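PDB 5NOA: family 88 glycosyl hydrolase from Bacteroides thetaiotaomicron, which probably acts on the carbohydrate chains of complex plant polysaccharides such as arabinogalactan proteins, although its exact activity is not settled. Local coordinates for residues A93-D96 against N100-Y103; Y111-D116 against E145-T150; V239-P244 against L299-N304; K262-C267 against G272-S277; S290-F295 against W321-T326. All coordinates share one frame; numbering follows the deposited sequence.

Contact 1. Residues A93-D96 against N100-Y103; sequences AKSD and NWKY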
# COMPACT_ATOMS: atom_id res chain seq x y z
N ALA A 93 13.47 11.94 4.81
CA ALA A 93 14.93 12.12 4.89
C ALA A 93 15.24 13.61 5.13
O ALA A 93 14.55 14.46 4.62
CB ALA A 93 15.54 11.60 3.62
N LYS A 94 16.27 13.91 5.92
CA LYS A 94 16.45 15.26 6.47
C LYS A 94 17.35 16.21 5.71
O LYS A 94 17.41 17.38 6.08
CB LYS A 94 16.89 15.15 7.94
CG LYS A 94 15.93 14.40 8.84
CD LYS A 94 16.51 14.20 10.22
CE LYS A 94 15.64 13.40 11.23
NZ LYS A 94 14.40 14.06 11.46
N SER A 95 18.07 15.75 4.68
CA SER A 95 19.09 16.63 4.08
C SER A 95 18.47 17.89 3.48
O SER A 95 17.46 17.82 2.79
CB SER A 95 19.79 15.91 2.96
OG SER A 95 20.62 16.80 2.24
N ASP A 96 19.14 19.02 3.69
CA ASP A 96 18.82 20.29 3.01
C ASP A 96 19.74 20.60 1.80
O ASP A 96 19.64 21.70 1.19
CB ASP A 96 18.79 21.44 4.01
CG ASP A 96 17.57 21.39 4.92
OD1 ASP A 96 16.51 20.91 4.50
OD2 ASP A 96 17.65 21.85 6.07
N ASN A 100 22.83 16.90 -3.31
CA ASN A 100 23.09 15.53 -2.85
C ASN A 100 21.83 14.70 -2.84
O ASN A 100 21.94 13.52 -2.52
CB ASN A 100 23.74 15.52 -1.45
CG ASN A 100 25.27 15.64 -1.50
OD1 ASN A 100 25.84 16.09 -2.49
ND2 ASN A 100 25.91 15.26 -0.43
N TRP A 101 20.64 15.26 -3.17
CA TRP A 101 19.42 14.47 -3.09
C TRP A 101 19.39 13.38 -4.13
O TRP A 101 19.69 13.59 -5.28
CB TRP A 101 18.13 15.30 -3.22
CG TRP A 101 17.86 16.25 -2.05
CD1 TRP A 101 18.62 16.39 -0.92
CD2 TRP A 101 16.73 17.07 -1.89
NE1 TRP A 101 18.04 17.31 -0.09
CE2 TRP A 101 16.86 17.72 -0.65
CE3 TRP A 101 15.58 17.34 -2.67
CZ2 TRP A 101 15.90 18.61 -0.16
CZ3 TRP A 101 14.64 18.22 -2.18
CH2 TRP A 101 14.81 18.87 -0.95
N LYS A 102 19.04 12.18 -3.66
CA LYS A 102 19.04 10.96 -4.46
C LYS A 102 17.70 10.25 -4.41
O LYS A 102 16.92 10.43 -3.48
CB LYS A 102 20.19 10.04 -4.02
CG LYS A 102 21.59 10.67 -4.25
CD LYS A 102 22.75 9.88 -3.68
CE LYS A 102 24.08 10.58 -3.82
NZ LYS A 102 24.17 11.73 -2.87
N TYR A 103 17.48 9.43 -5.42
CA TYR A 103 16.25 8.67 -5.55
C TYR A 103 16.38 7.22 -5.91
O TYR A 103 15.38 6.54 -6.11
CB TYR A 103 15.24 9.35 -6.47
CG TYR A 103 15.59 9.54 -7.90
CD1 TYR A 103 16.40 10.60 -8.30
CD2 TYR A 103 15.01 8.75 -8.88
CE1 TYR A 103 16.66 10.82 -9.65
CE2 TYR A 103 15.23 8.98 -10.21
CZ TYR A 103 16.05 10.02 -10.60
OH TYR A 103 16.28 10.30 -11.93
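Trp101 reaches Ser95 with its indole N-H, and this one hydrogen bond illustrates how a buried tryptophan can take a backbone carbonyl as its polar mate. NE1 of Trp101 donates to O of Ser95 over 3.0 Å, although the bond is bent, with 130° at the hydrogen. The nitrogen stands above the plane of the carbonyl, away from its lone pairs. With CG anti to its own carbonyl carbon (chi1 -68°), Trp101 swings the NE1 edge of its ring across to 93-96.

Van der Waals contact adds to the bond at the same edge. OG of Ser95 lies in the indole plane, 3.5 Å from NE1 of Trp101, and CB of Ser95 comes within 3.8 Å of that nitrogen. The hydroxyl itself is engaged with the backbone N of His97. Elsewhere the indole meets the ring of Tyr146 nearly at right angles and packs on Val112.

Charge enters through Arg139, which donates to the carbonyls of Ala93 and Ser95 and forms a salt bridge with OD1 of Asp96. Replacing Trp101 by a phenylalanine would probably leave the Ser95 carbonyl without its indole donor and the two arms of this loop less firmly joined. Within the long connection from helix 75-87 to helix 120-130, the carbonyl oxygen of Ser95 thus accepts from both a neutral indole and a guanidinium, which brings an uncharged and a charged donor together at one backbone atom.

Contact 2. Residues Y111-D116 against E145-T150; sequences YVLFGD and EYQMST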
# COMPACT_ATOMS: atom_id res chain seq x y z
N TYR A 111 18.49 10.72 0.83
CA TYR A 111 17.55 10.03 -0.04
C TYR A 111 16.16 10.65 0.01
O TYR A 111 15.14 9.98 0.11
CB TYR A 111 17.59 8.52 0.27
CG TYR A 111 18.83 7.95 -0.37
CD1 TYR A 111 20.08 8.07 0.23
CD2 TYR A 111 18.77 7.33 -1.61
CE1 TYR A 111 21.22 7.65 -0.42
CE2 TYR A 111 19.90 6.89 -2.26
CZ TYR A 111 21.14 7.06 -1.67
OH TYR A 111 22.25 6.59 -2.31
N VAL A 112 16.14 11.96 -0.15
CA VAL A 112 14.94 12.76 -0.01
C VAL A 112 13.95 12.55 -1.14
O VAL A 112 12.74 12.65 -0.94
CB VAL A 112 15.36 14.26 0.09
CG1 VAL A 112 14.16 15.21 0.11
CG2 VAL A 112 16.25 14.50 1.29
N LEU A 113 14.47 12.23 -2.32
CA LEU A 113 13.65 12.02 -3.51
C LEU A 113 13.26 10.57 -3.76
O LEU A 113 12.61 10.26 -4.76
CB LEU A 113 14.34 12.61 -4.74
CG LEU A 113 14.57 14.13 -4.68
CD1 LEU A 113 15.40 14.55 -5.88
CD2 LEU A 113 13.24 14.85 -4.56
N PHE A 114 13.70 9.69 -2.87
CA PHE A 114 13.35 8.28 -2.93
C PHE A 114 11.99 8.10 -2.29
O PHE A 114 11.79 8.47 -1.13
CB PHE A 114 14.41 7.49 -2.18
CG PHE A 114 14.21 5.99 -2.18
CD1 PHE A 114 13.69 5.30 -3.29
CD2 PHE A 114 14.59 5.26 -1.07
CE1 PHE A 114 13.56 3.93 -3.26
CE2 PHE A 114 14.44 3.90 -1.04
CZ PHE A 114 13.90 3.25 -2.13
N GLY A 115 11.03 7.53 -3.03
CA GLY A 115 9.69 7.39 -2.54
C GLY A 115 9.53 6.67 -1.24
O GLY A 115 8.55 6.95 -0.50
N ASP A 116 10.45 5.77 -0.90
CA ASP A 116 10.39 5.16 0.43
C ASP A 116 10.52 6.17 1.59
O ASP A 116 10.11 5.86 2.71
CB ASP A 116 11.44 4.06 0.57
CG ASP A 116 11.04 2.74 -0.10
OD1 ASP A 116 9.91 2.62 -0.57
OD2 ASP A 116 11.90 1.83 -0.06
N GLU A 145 7.45 19.59 -4.54
CA GLU A 145 7.50 20.70 -5.48
C GLU A 145 8.88 20.84 -6.12
O GLU A 145 8.96 21.12 -7.32
CB GLU A 145 6.93 21.97 -4.85
CG GLU A 145 5.43 21.77 -4.57
CD GLU A 145 4.77 22.71 -3.57
OE1 GLU A 145 5.35 23.78 -3.25
OE2 GLU A 145 3.63 22.37 -3.10
N TYR A 146 9.97 20.60 -5.38
CA TYR A 146 11.27 20.53 -6.01
C TYR A 146 11.32 19.37 -7.00
O TYR A 146 11.73 19.51 -8.16
CB TYR A 146 12.39 20.38 -4.98
CG TYR A 146 13.72 20.17 -5.68
CD1 TYR A 146 14.36 21.23 -6.32
CD2 TYR A 146 14.30 18.91 -5.76
CE1 TYR A 146 15.54 21.02 -7.02
CE2 TYR A 146 15.49 18.71 -6.43
CZ TYR A 146 16.11 19.75 -7.06
OH TYR A 146 17.28 19.55 -7.74
N GLN A 147 10.89 18.19 -6.58
CA GLN A 147 10.89 17.04 -7.47
C GLN A 147 10.15 17.33 -8.77
O GLN A 147 10.65 17.04 -9.86
CB GLN A 147 10.29 15.84 -6.77
CG GLN A 147 10.33 14.55 -7.56
CD GLN A 147 9.92 13.38 -6.71
OE1 GLN A 147 10.31 13.29 -5.55
NE2 GLN A 147 9.19 12.46 -7.31
N MET A 148 8.97 17.93 -8.66
CA MET A 148 8.17 18.20 -9.85
C MET A 148 8.81 19.24 -10.78
O MET A 148 8.52 19.27 -11.97
CB MET A 148 6.75 18.63 -9.48
CG MET A 148 5.96 17.52 -8.82
SD MET A 148 4.24 17.96 -8.53
CE MET A 148 4.34 19.29 -7.35
N SER A 149 9.70 20.07 -10.24
CA SER A 149 10.42 21.06 -11.03
C SER A 149 11.53 20.48 -11.84
O SER A 149 12.02 21.10 -12.78
CB SER A 149 10.98 22.18 -10.14
OG SER A 149 12.17 21.84 -9.45
N THR A 150 11.99 19.29 -11.48
CA THR A 150 13.09 18.64 -12.21
C THR A 150 12.53 18.04 -13.51
O THR A 150 11.34 17.77 -13.60
CB THR A 150 13.77 17.53 -11.38
OG1 THR A 150 12.89 16.42 -11.21
CG2 THR A 150 14.24 18.06 -10.05
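Leu113 is the residue by which 111-116 touches Tyr146 and Gln147, and the residues ahead of it bend the chain to present it. Tyr111 opens a type I beta turn that ends at Phe114, where the closing bond from N of Phe114 to O of Tyr111 is weak at 3.3 Å. Val112, second in the turn, packs against Trp101 and against Arg139 and Val143 of helix 135-149. Leu113 follows and divides its two methyls between neighbours on that helix. CD1 meets the Tyr146 ring at its edge, 4.2 Å from CE2, the two side chains lying about perpendicular. CD2 of Leu113 sits 3.5 Å from OE1 of Gln147 and 3.8 Å from CB of Gln147; the Leu113 and Gln147 side chains run alongside each other, pointing opposite ways.

The contact lays a connecting loop against the last turn of a helix in a largely helical fold, consistent with the alpha/alpha barrel of the six-hairpin clan. Gln147 runs extended, CG anti to the backbone N (chi1 -176°), which takes its amide past Leu113 to Gln118. NE2 of Gln118 donates to OE1 of Gln147 and also bonds O of Val112, tying helix to turn. After Leu113, the CB of Phe114 points away from the helix, and its ring meets those of Trp158 and Tyr105. The backbone N of Asp116 lies 3.9 Å above the centre of the Phe114 ring.

Contact 3. Residues V239-P244 against L299-N304; sequences VLKDLP and LQWGVN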
# COMPACT_ATOMS: atom_id res chain seq x y z
N VAL A 239 -5.52 6.49 -4.94
CA VAL A 239 -5.59 7.57 -5.94
C VAL A 239 -7.04 7.83 -6.30
O VAL A 239 -7.49 9.00 -6.29
CB VAL A 239 -4.77 7.24 -7.20
CG1 VAL A 239 -5.14 8.13 -8.37
CG2 VAL A 239 -3.30 7.35 -6.93
N LEU A 240 -7.79 6.76 -6.64
CA LEU A 240 -9.16 6.95 -7.08
C LEU A 240 -10.05 7.46 -5.97
O LEU A 240 -11.06 8.12 -6.26
CB LEU A 240 -9.70 5.66 -7.66
CG LEU A 240 -9.04 5.30 -8.98
CD1 LEU A 240 -9.48 3.91 -9.46
CD2 LEU A 240 -9.29 6.33 -10.06
N LYS A 241 -9.71 7.18 -4.71
CA LYS A 241 -10.45 7.73 -3.58
C LYS A 241 -10.44 9.25 -3.54
O LYS A 241 -11.45 9.89 -3.26
CB LYS A 241 -9.88 7.16 -2.26
CG LYS A 241 -10.60 7.57 -1.01
CD LYS A 241 -9.95 6.88 0.19
CE LYS A 241 -10.64 7.15 1.50
NZ LYS A 241 -9.82 6.54 2.58
N ASP A 242 -9.28 9.83 -3.83
CA ASP A 242 -9.09 11.26 -3.63
C ASP A 242 -8.98 12.10 -4.89
O ASP A 242 -9.10 13.32 -4.80
CB ASP A 242 -7.89 11.46 -2.70
CG ASP A 242 -8.24 11.09 -1.24
OD1 ASP A 242 -9.44 11.23 -0.79
OD2 ASP A 242 -7.34 10.63 -0.53
N LEU A 243 -8.77 11.50 -6.04
CA LEU A 243 -8.63 12.25 -7.28
C LEU A 243 -9.94 12.96 -7.62
O LEU A 243 -11.01 12.36 -7.53
CB LEU A 243 -8.26 11.28 -8.40
CG LEU A 243 -7.82 11.89 -9.72
CD1 LEU A 243 -6.47 12.57 -9.61
CD2 LEU A 243 -7.77 10.86 -10.82
N PRO A 244 -9.90 14.22 -8.09
CA PRO A 244 -11.15 14.87 -8.51
C PRO A 244 -11.80 14.11 -9.64
O PRO A 244 -11.10 13.58 -10.52
CB PRO A 244 -10.71 16.24 -9.00
CG PRO A 244 -9.38 16.45 -8.48
CD PRO A 244 -8.76 15.14 -8.18
N LEU A 299 -9.34 -4.76 -3.79
CA LEU A 299 -10.51 -5.34 -4.44
C LEU A 299 -11.78 -4.92 -3.72
O LEU A 299 -12.76 -4.55 -4.36
CB LEU A 299 -10.42 -6.84 -4.53
CG LEU A 299 -9.30 -7.40 -5.41
CD1 LEU A 299 -9.26 -8.91 -5.31
CD2 LEU A 299 -9.44 -6.98 -6.84
N GLN A 300 -11.81 -4.99 -2.39
CA GLN A 300 -13.03 -4.58 -1.70
C GLN A 300 -13.29 -3.11 -1.90
O GLN A 300 -14.44 -2.68 -2.06
CB GLN A 300 -12.96 -4.92 -0.23
CG GLN A 300 -14.30 -4.63 0.50
CD GLN A 300 -15.40 -5.62 0.10
OE1 GLN A 300 -15.44 -6.73 0.61
NE2 GLN A 300 -16.24 -5.25 -0.86
N TRP A 301 -12.22 -2.29 -1.88
CA TRP A 301 -12.39 -0.86 -2.08
C TRP A 301 -12.98 -0.62 -3.45
O TRP A 301 -13.93 0.17 -3.64
CB TRP A 301 -11.07 -0.09 -1.90
CG TRP A 301 -11.30 1.37 -1.97
CD1 TRP A 301 -11.58 2.19 -0.91
CD2 TRP A 301 -11.37 2.20 -3.14
NE1 TRP A 301 -11.81 3.46 -1.34
CE2 TRP A 301 -11.73 3.50 -2.71
CE3 TRP A 301 -11.18 1.98 -4.51
CZ2 TRP A 301 -11.94 4.56 -3.59
CZ3 TRP A 301 -11.40 3.07 -5.40
CH2 TRP A 301 -11.76 4.32 -4.91
N GLY A 302 -12.46 -1.29 -4.46
CA GLY A 302 -12.97 -1.09 -5.83
C GLY A 302 -14.41 -1.51 -6.01
O GLY A 302 -15.16 -0.85 -6.77
N VAL A 303 -14.80 -2.59 -5.33
CA VAL A 303 -16.23 -3.00 -5.32
C VAL A 303 -17.06 -1.95 -4.58
O VAL A 303 -18.11 -1.52 -5.10
CB VAL A 303 -16.36 -4.38 -4.65
CG1 VAL A 303 -17.81 -4.72 -4.30
CG2 VAL A 303 -15.79 -5.45 -5.57
N ASN A 304 -16.60 -1.49 -3.42
CA ASN A 304 -17.36 -0.54 -2.61
C ASN A 304 -17.44 0.84 -3.24
O ASN A 304 -18.31 1.61 -2.86
CB ASN A 304 -16.70 -0.35 -1.25
CG ASN A 304 -16.90 -1.49 -0.31
OD1 ASN A 304 -17.73 -2.36 -0.49
ND2 ASN A 304 -16.14 -1.45 0.81
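Trp301 lays the six-membered end of its indole against the backbone and first side-chain carbons of Leu240 and Lys241, a worked case of an aromatic ring spanning the gap between two helices. Its CG is anti to the backbone N (chi1 -174°) and the ring is turned perpendicular to the CA-CB-CG plane (chi2 90°), which extends the indole straight out from helix 289-304. The two residues approach the ring obliquely. Toward one corner CB of Leu240 comes 3.7 Å from CH2 of Trp301 and almost as near to CZ3. Toward the next, CA of Lys241 lies 3.5 Å from CZ2 of Trp301, with CB of Lys241 at 3.6 Å from the same atom. The ring therefore meets main chain as much as side chain. Lys241 then runs on fully extended past the five-membered ring, its CD 4.2 Å from NE1 of Trp301, while the amine leads away from the contact to a weak, long ion pair with Glu67.

The interaction is purely one of van der Waals contact. The indole makes up for a wide separation of the backbones: CA of Leu240 is 9.0 Å from CA of Gly302.

The touch falls on the last turn of helix 226-242, which Leu243 then leaves. Helix 358-377 brings Glu370 against Trp301, helix 250-266 sets Ile254 against Leu240, and helix 160-176 packs on Val239, so helices cover the Leu240 and Trp301 side while Lys241 lies at the exposed rim.

Contact 4. Residues K262-C267 against G272-S277; sequences KSVAAC and GYWTRS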
# COMPACT_ATOMS: atom_id res chain seq x y z
N LYS A 262 -8.53 -7.59 -12.37
CA LYS A 262 -8.98 -8.81 -13.01
C LYS A 262 -7.92 -9.88 -12.99
O LYS A 262 -8.18 -11.05 -12.69
CB LYS A 262 -9.44 -8.49 -14.44
CG LYS A 262 -10.17 -9.60 -15.17
CD LYS A 262 -10.72 -9.13 -16.54
CE LYS A 262 -11.21 -10.27 -17.41
NZ LYS A 262 -12.32 -11.05 -16.83
N SER A 263 -6.69 -9.45 -13.28
CA SER A 263 -5.58 -10.41 -13.29
C SER A 263 -5.22 -10.89 -11.88
O SER A 263 -4.88 -12.05 -11.67
CB SER A 263 -4.37 -9.79 -13.95
OG SER A 263 -4.62 -9.62 -15.32
N VAL A 264 -5.31 -9.99 -10.91
CA VAL A 264 -5.13 -10.36 -9.51
C VAL A 264 -6.15 -11.40 -9.10
O VAL A 264 -5.81 -12.46 -8.55
CB VAL A 264 -5.20 -9.11 -8.60
CG1 VAL A 264 -5.34 -9.49 -7.12
CG2 VAL A 264 -3.96 -8.26 -8.78
N ALA A 265 -7.43 -11.14 -9.35
CA ALA A 265 -8.42 -12.08 -8.97
C ALA A 265 -8.23 -13.46 -9.62
O ALA A 265 -8.44 -14.47 -8.96
CB ALA A 265 -9.81 -11.53 -9.31
N ALA A 266 -7.79 -13.47 -10.87
CA ALA A 266 -7.66 -14.71 -11.60
C ALA A 266 -6.61 -15.63 -11.08
O ALA A 266 -6.67 -16.81 -11.33
CB ALA A 266 -7.36 -14.42 -13.06
N CYS A 267 -5.62 -15.12 -10.36
CA CYS A 267 -4.53 -15.97 -9.87
C CYS A 267 -4.52 -16.17 -8.35
O CYS A 267 -3.57 -16.70 -7.79
CB CYS A 267 -3.16 -15.46 -10.31
SG CYS A 267 -2.69 -13.86 -9.64
N GLY A 272 -7.21 -19.08 -0.90
CA GLY A 272 -7.62 -17.69 -0.64
C GLY A 272 -6.52 -16.65 -0.59
O GLY A 272 -6.78 -15.47 -0.75
N TYR A 273 -5.29 -17.11 -0.41
CA TYR A 273 -4.12 -16.24 -0.46
C TYR A 273 -3.53 -16.18 -1.85
O TYR A 273 -3.90 -16.97 -2.74
CB TYR A 273 -3.09 -16.67 0.60
CG TYR A 273 -2.62 -18.08 0.52
CD1 TYR A 273 -1.69 -18.48 -0.43
CD2 TYR A 273 -3.08 -19.04 1.39
CE1 TYR A 273 -1.24 -19.79 -0.49
CE2 TYR A 273 -2.65 -20.34 1.33
CZ TYR A 273 -1.71 -20.71 0.38
OH TYR A 273 -1.24 -22.00 0.30
N TRP A 274 -2.56 -15.28 -2.01
CA TRP A 274 -1.69 -15.22 -3.16
C TRP A 274 -0.29 -15.60 -2.72
O TRP A 274 0.18 -15.16 -1.69
CB TRP A 274 -1.68 -13.83 -3.76
CG TRP A 274 -2.92 -13.51 -4.55
CD1 TRP A 274 -3.02 -13.48 -5.89
CD2 TRP A 274 -4.19 -13.08 -4.04
NE1 TRP A 274 -4.28 -13.08 -6.27
CE2 TRP A 274 -5.01 -12.81 -5.15
CE3 TRP A 274 -4.71 -12.87 -2.77
CZ2 TRP A 274 -6.30 -12.38 -5.01
CZ3 TRP A 274 -6.00 -12.43 -2.64
CH2 TRP A 274 -6.77 -12.17 -3.75
N THR A 275 0.35 -16.42 -3.52
CA THR A 275 1.72 -16.84 -3.25
C THR A 275 2.70 -15.75 -3.65
O THR A 275 2.40 -14.89 -4.51
CB THR A 275 2.04 -18.17 -3.96
OG1 THR A 275 1.65 -18.10 -5.33
CG2 THR A 275 1.30 -19.32 -3.33
N ARG A 276 3.87 -15.81 -3.03
CA ARG A 276 4.90 -14.82 -3.26
C ARG A 276 5.21 -14.59 -4.73
O ARG A 276 5.39 -13.43 -5.14
CB ARG A 276 6.16 -15.20 -2.45
CG ARG A 276 6.02 -14.96 -0.96
CD ARG A 276 7.10 -15.62 -0.15
NE ARG A 276 6.83 -17.04 -0.05
CZ ARG A 276 7.70 -17.93 0.43
NH1 ARG A 276 8.90 -17.54 0.86
NH2 ARG A 276 7.37 -19.19 0.52
N SER A 277 5.29 -15.65 -5.56
CA SER A 277 5.27 -15.54 -7.04
C SER A 277 3.83 -15.84 -7.45
O SER A 277 3.36 -16.98 -7.31
CB SER A 277 6.25 -16.51 -7.68
OG SER A 277 6.39 -16.28 -9.06
O HOH W 1 -1.24 -16.60 -6.24
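The indole of Trp274 receives Val264 and Cys267 mainly along its edge, while over one face, at CD2, stands CD2 of Phe295 from helix 289-304. The site is the C-terminal end of helix 250-266, where a late carbonyl is taken by the loop that follows and a cysteine adds a sulfur-aromatic contact. O of Val264 lies in the ring plane and accepts from NE1 of Trp274 over 2.8 Å, with 155° at the hydrogen. This carbonyl is gripped twice, because N of Cys267 also donates to it, reaching the oxygen from the opposite face of its plane.

SG of Cys267 joins at the same edge, 3.8 Å from CD1 of Trp274 and 4.7 Å from the centroid of the five-membered ring. Its position follows from the torsion that sets SG between the backbone N and the carbonyl carbon (chi1 65°). CG1 of Val264 overhangs the rim, 3.7 Å from CZ2 of Trp274, on the side of the ring where Phe295 sits. Val316 and Ala320 of helix 310-328 also pack on the indole.

A leucine in place of Trp274 would probably leave the Val264 carbonyl without its loop donor and open a gap beside Phe295 and Cys267. One water completes the link between helix end and loop, donating to O of Cys267 over 2.8 Å and accepting from N of Thr275 at 3.2 Å.

Contact 5. Residues S290-F295 against W321-T326; sequences SGTAFF and WKYLST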
# COMPACT_ATOMS: atom_id res chain seq x y z
N SER A 290 1.02 -10.18 3.33
CA SER A 290 1.04 -8.78 2.94
C SER A 290 0.43 -8.53 1.57
O SER A 290 -0.42 -7.62 1.43
CB SER A 290 2.43 -8.17 3.07
OG SER A 290 3.38 -8.79 2.23
N GLY A 291 0.83 -9.30 0.57
CA GLY A 291 0.17 -9.18 -0.76
C GLY A 291 -1.31 -9.42 -0.67
O GLY A 291 -2.11 -8.59 -1.07
N THR A 292 -1.67 -10.55 -0.08
CA THR A 292 -3.05 -10.89 0.09
C THR A 292 -3.84 -9.77 0.76
O THR A 292 -4.96 -9.45 0.33
CB THR A 292 -3.19 -12.18 0.93
OG1 THR A 292 -2.47 -13.23 0.29
CG2 THR A 292 -4.62 -12.63 1.16
N ALA A 293 -3.33 -9.19 1.82
CA ALA A 293 -4.04 -8.11 2.53
C ALA A 293 -4.23 -6.88 1.65
O ALA A 293 -5.28 -6.29 1.61
CB ALA A 293 -3.31 -7.76 3.83
N PHE A 294 -3.18 -6.47 0.95
CA PHE A 294 -3.31 -5.34 0.04
C PHE A 294 -4.35 -5.63 -1.03
O PHE A 294 -5.09 -4.73 -1.42
CB PHE A 294 -1.98 -4.95 -0.61
CG PHE A 294 -1.02 -4.19 0.28
CD1 PHE A 294 -1.41 -3.02 0.92
CD2 PHE A 294 0.26 -4.65 0.48
CE1 PHE A 294 -0.54 -2.31 1.74
CE2 PHE A 294 1.16 -3.93 1.28
CZ PHE A 294 0.74 -2.77 1.92
N PHE A 295 -4.38 -6.85 -1.56
CA PHE A 295 -5.38 -7.19 -2.56
C PHE A 295 -6.79 -7.17 -1.98
O PHE A 295 -7.73 -6.77 -2.66
CB PHE A 295 -5.11 -8.57 -3.18
CG PHE A 295 -3.81 -8.67 -3.96
CD1 PHE A 295 -3.39 -7.68 -4.83
CD2 PHE A 295 -3.06 -9.82 -3.88
CE1 PHE A 295 -2.23 -7.82 -5.57
CE2 PHE A 295 -1.90 -9.96 -4.61
CZ PHE A 295 -1.47 -8.96 -5.45
N TRP A 321 -10.46 -12.86 2.77
CA TRP A 321 -10.72 -12.50 4.17
C TRP A 321 -10.77 -13.72 5.05
O TRP A 321 -10.35 -13.69 6.20
CB TRP A 321 -11.99 -11.66 4.32
CG TRP A 321 -12.21 -11.32 5.76
CD1 TRP A 321 -13.10 -11.91 6.59
CD2 TRP A 321 -11.43 -10.43 6.54
NE1 TRP A 321 -12.94 -11.41 7.87
CE2 TRP A 321 -11.92 -10.50 7.86
CE3 TRP A 321 -10.35 -9.56 6.26
CZ2 TRP A 321 -11.36 -9.76 8.89
CZ3 TRP A 321 -9.81 -8.82 7.28
CH2 TRP A 321 -10.33 -8.93 8.58
N LYS A 322 -11.30 -14.82 4.53
CA LYS A 322 -11.27 -16.05 5.25
C LYS A 322 -9.82 -16.46 5.63
O LYS A 322 -9.53 -16.79 6.78
CB LYS A 322 -11.98 -17.10 4.43
CG LYS A 322 -11.87 -18.47 5.01
CD LYS A 322 -12.76 -19.42 4.23
CE LYS A 322 -12.51 -20.86 4.63
NZ LYS A 322 -13.13 -21.10 5.94
N TYR A 323 -8.91 -16.39 4.68
CA TYR A 323 -7.51 -16.63 4.97
C TYR A 323 -6.99 -15.64 6.02
O TYR A 323 -6.31 -16.04 6.98
CB TYR A 323 -6.67 -16.55 3.67
CG TYR A 323 -5.21 -16.36 4.00
CD1 TYR A 323 -4.42 -17.41 4.44
CD2 TYR A 323 -4.63 -15.10 3.96
CE1 TYR A 323 -3.11 -17.22 4.83
CE2 TYR A 323 -3.32 -14.91 4.32
CZ TYR A 323 -2.56 -15.97 4.77
OH TYR A 323 -1.24 -15.83 5.19
N LEU A 324 -7.24 -14.35 5.81
CA LEU A 324 -6.67 -13.36 6.74
C LEU A 324 -7.14 -13.56 8.15
O LEU A 324 -6.38 -13.42 9.07
CB LEU A 324 -6.98 -11.95 6.25
CG LEU A 324 -6.30 -11.53 4.95
CD1 LEU A 324 -6.90 -10.23 4.43
CD2 LEU A 324 -4.80 -11.39 5.14
N SER A 325 -8.42 -13.84 8.31
CA SER A 325 -9.02 -13.92 9.63
C SER A 325 -8.82 -15.22 10.35
O SER A 325 -8.86 -15.24 11.57
CB SER A 325 -10.50 -13.56 9.53
OG SER A 325 -11.22 -14.46 8.75
N THR A 326 -8.59 -16.28 9.60
CA THR A 326 -8.42 -17.63 10.15
C THR A 326 -7.00 -18.12 10.26
O THR A 326 -6.72 -18.93 11.12
CB THR A 326 -9.22 -18.69 9.36
OG1 THR A 326 -8.76 -18.80 8.00
CG2 THR A 326 -10.59 -18.30 9.37
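Consecutive helices 289-304 and 310-328 pack here through Thr292, Ala293, Tyr323 and Leu324, in an all-helical core consistent with the alpha/alpha barrel of the family. The axes of 290-295 and 321-326 approach to 10.1 Å and their directions differ by 127°, a steep crossing rather than a close antiparallel pairing. Small residues meet large ones across it.

Leu324 straddles the surface of the other helix with both methyls. CD1 of Leu324 rests 4.0 Å from CA of Ala293, and CD2 of Leu324 lies 4.1 Å from CB of Ala293, so that one methyl touches the backbone itself. Thr292 contributes its methyl, since CG2 is anti to the backbone N (chi1 -58° for OG1). That CG2 comes obliquely to the Tyr323 ring, 3.7 Å from CD2 of Tyr323, and also approaches the CD2 methyl of Leu324.

The torsion that sends the methyl across directs the hydroxyl elsewhere: OG1 of Thr292 is hydrogen-bonded to O of Glu288 and to N of Trp274. OH of Tyr323 likewise pairs with OG1 of Thr289, and Tyr273 meets its ring edge-to-face. The buried polar groups are thus met around the contact while carbon fills it.

Helix 310-328 widens into a pi-type turn at 324-326. Ser325, within it, also bonds back to Trp321: its OG donates to O of Trp321 over 2.8 Å, and its CB stands 3.5 Å above the Trp321 ring plane, offset toward the rim.

Contact 1 is the partly buried one, about 23 Å from the chain's centre, whereas contacts 3 and 5 lie deepest, at about 13 Å. Contacts 1 and 2 adjoin through the long loop before helix 120-130, with Lys102 O probably bonded to Leu113 N. Contacts 4 and 5 touch on the opposite side of the chain's centre, where Thr292 serves both and Phe295, on the same helix, packs on Trp274. Contacts 3 and 5 share helix 289-304. Chemistry follows place: where a loop indole meets a loop (contact 1) or a helix end (contact 4), its N-H bonds a carbonyl; between helices, in 3 and 5, carbon meets carbon. Contact 2, loop against helix, relies on leucine.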